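Local coordinates for hypothetical protein yiiX (Escherichia coli, PDB 2IF6) that is a metalloprotein of the permuted papain-like amidase family, probably acting as a hydrolase, although its substrate is not established, at residues 34-39 with 118-123. Numbering follows the deposited sequence.
Sequences TGMLVM and KVYQNA
Val119 and Met36 join helix 112-124 to strand 33-40 in the core of this permuted papain-like fold, where the helix packs on the antiparallel sheet. The two backbones stay well separated, with Met36 CA and Val119 CA, the nearest pair, 9.3 Å apart, and the contact is made by side chains alone. Val119 points from the helix toward the strand. Its CG1 branch, anti to the backbone N, does the touching and lies 4.0 Å from Met36 CE and 4.1 Å from Met36 SD. A branched, wholly apolar residue suits this place, since Val119 also packs on Leu87 of helix 81-91 and on Phe47 of the neighbouring strand 43-49.

Tyr120 follows, its ring reaching in to the sulfur. Met36 SD lies 3.9 Å from Tyr120 CE1. It stands 59° off the ring normal, an oblique Met-aromatic contact. Met36 can serve both neighbours because its chain runs extended through the first two torsions, with CG anti to the backbone N (chi1 179°), and then bends at chi3 (82°), which sets SD by the ring and CE by the valine. The tyrosine hydroxyl is tied to Gly8 O, a bond that satisfies its buried polar end and limits where the ring can lie, while Ile10 also packs against this side chain.

Asn122 binds back within the helix, its ND2 donating to Lys118 O at 2.9 Å. Met36 lies near, without touching, Cys112, His33 and Glu48, whose arrangement is consistent with a Cys-His-Glu triad. The interface is small, 114 Å² in all, and relies on dispersion and a polarisable sulfur, so helix and sheet are joined here by apolar, weakly directional contacts, while the Tyr120 hydroxyl adds a directional bond to Gly8 O.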
loop_
_atom_site.group_PDB
_atom_site.type_symbol
_atom_site.label_atom_id
_atom_site.label_comp_id
_atom_site.label_asym_id
_atom_site.label_seq_id
_atom_site.Cartn_x
_atom_site.Cartn_y
_atom_site.Cartn_z
ATOM N N THR A 34 3.204 -0.282 -1.161
ATOM C CA THR A 34 2.159 -0.169 -2.198
ATOM C C THR A 34 1.865 1.314 -2.455
ATOM O O THR A 34 2.146 2.174 -1.602
ATOM C CB THR A 34 0.890 -0.983 -1.804
ATOM O OG1 THR A 34 -0.052 -1.028 -2.883
ATOM C CG2 THR A 34 0.219 -0.389 -0.607
ATOM N N GLY A 35 1.381 1.620 -3.648
ATOM C CA GLY A 35 0.873 2.966 -3.938
ATOM C C GLY A 35 -0.190 2.838 -5.016
ATOM O O GLY A 35 -0.473 1.710 -5.495
ATOM N N MET A 36 -0.781 3.967 -5.395
ATOM C CA MET A 36 -1.868 3.948 -6.388
ATOM C C MET A 36 -1.492 4.886 -7.501
ATOM O O MET A 36 -1.037 6.030 -7.244
ATOM C CB MET A 36 -3.199 4.388 -5.750
ATOM C CG MET A 36 -4.495 4.446 -6.699
ATOM S SD MET A 36 -5.883 5.246 -5.842
ATOM C CE MET A 36 -5.503 7.018 -6.099
ATOM N N LEU A 37 -1.673 4.421 -8.730
ATOM C CA LEU A 37 -1.354 5.222 -9.918
ATOM C C LEU A 37 -2.322 6.416 -9.978
ATOM O O LEU A 37 -3.513 6.261 -9.699
ATOM C CB LEU A 37 -1.460 4.389 -11.196
ATOM C CG LEU A 37 -0.253 3.585 -11.729
ATOM C CD1 LEU A 37 0.794 4.520 -12.269
ATOM C CD2 LEU A 37 0.316 2.653 -10.651
ATOM N N VAL A 38 -1.774 7.605 -10.278
ATOM C CA VAL A 38 -2.586 8.781 -10.646
ATOM C C VAL A 38 -1.949 9.376 -11.918
ATOM O O VAL A 38 -0.744 9.710 -11.922
ATOM C CB VAL A 38 -2.707 9.835 -9.528
ATOM C CG1 VAL A 38 -3.488 11.063 -10.026
ATOM C CG2 VAL A 38 -3.418 9.263 -8.340
ATOM N N MET A 39 -2.731 9.437 -12.996
ATOM C CA MET A 39 -2.308 10.095 -14.227
ATOM C C MET A 39 -2.493 11.599 -14.066
ATOM O O MET A 39 -3.594 12.096 -13.820
ATOM C CB MET A 39 -3.041 9.542 -15.463
ATOM C CG MET A 39 -3.045 8.020 -15.550
ATOM S SD MET A 39 -1.420 7.199 -15.422
ATOM C CE MET A 39 -0.720 7.694 -16.963
ATOM N N LYS A 118 -8.016 3.608 2.213
ATOM C CA LYS A 118 -8.903 4.718 2.601
ATOM C C LYS A 118 -9.384 5.548 1.405
ATOM O O LYS A 118 -10.536 6.015 1.369
ATOM C CB LYS A 118 -8.283 5.598 3.675
ATOM C CG LYS A 118 -8.352 4.960 5.052
ATOM C CD LYS A 118 -7.594 5.754 6.082
ATOM C CE LYS A 118 -7.822 5.146 7.496
ATOM N NZ LYS A 118 -7.118 5.858 8.589
ATOM N N VAL A 119 -8.534 5.691 0.398
ATOM C CA VAL A 119 -8.919 6.434 -0.805
ATOM C C VAL A 119 -10.028 5.677 -1.571
ATOM O O VAL A 119 -11.033 6.268 -1.964
ATOM C CB VAL A 119 -7.700 6.769 -1.701
ATOM C CG1 VAL A 119 -8.185 7.230 -3.097
ATOM C CG2 VAL A 119 -6.804 7.863 -1.015
ATOM N N TYR A 120 -9.880 4.365 -1.734
ATOM C CA TYR A 120 -10.891 3.590 -2.469
ATOM C C TYR A 120 -12.211 3.620 -1.729
ATOM O O TYR A 120 -13.289 3.696 -2.343
ATOM C CB TYR A 120 -10.441 2.140 -2.683
ATOM C CG TYR A 120 -9.888 1.921 -4.065
ATOM C CD1 TYR A 120 -8.557 2.212 -4.366
ATOM C CD2 TYR A 120 -10.710 1.483 -5.092
ATOM C CE1 TYR A 120 -8.060 2.018 -5.667
ATOM C CE2 TYR A 120 -10.238 1.314 -6.388
ATOM C CZ TYR A 120 -8.905 1.580 -6.669
ATOM O OH TYR A 120 -8.434 1.362 -7.940
ATOM N N GLN A 121 -12.119 3.553 -0.411
ATOM C CA GLN A 121 -13.318 3.456 0.405
ATOM C C GLN A 121 -14.036 4.787 0.330
ATOM O O GLN A 121 -15.235 4.840 0.125
ATOM C CB GLN A 121 -12.955 3.072 1.842
ATOM C CG GLN A 121 -13.896 3.621 2.973
ATOM C CD GLN A 121 -15.318 3.124 2.889
ATOM O OE1 GLN A 121 -16.263 3.834 3.290
ATOM N NE2 GLN A 121 -15.498 1.913 2.377
ATOM N N ASN A 122 -13.290 5.873 0.483
ATOM C CA ASN A 122 -13.920 7.179 0.534
ATOM C C ASN A 122 -14.360 7.721 -0.818
ATOM O O ASN A 122 -15.352 8.430 -0.896
ATOM C CB ASN A 122 -13.057 8.163 1.312
ATOM C CG ASN A 122 -13.135 7.911 2.814
ATOM O OD1 ASN A 122 -14.211 8.027 3.410
ATOM N ND2 ASN A 122 -12.026 7.499 3.416
ATOM N N ALA A 123 -13.674 7.329 -1.883
ATOM C CA ALA A 123 -14.043 7.785 -3.219
ATOM C C ALA A 123 -15.176 6.959 -3.866
ATOM O O ALA A 123 -16.109 7.532 -4.460
ATOM C CB ALA A 123 -12.828 7.837 -4.132
#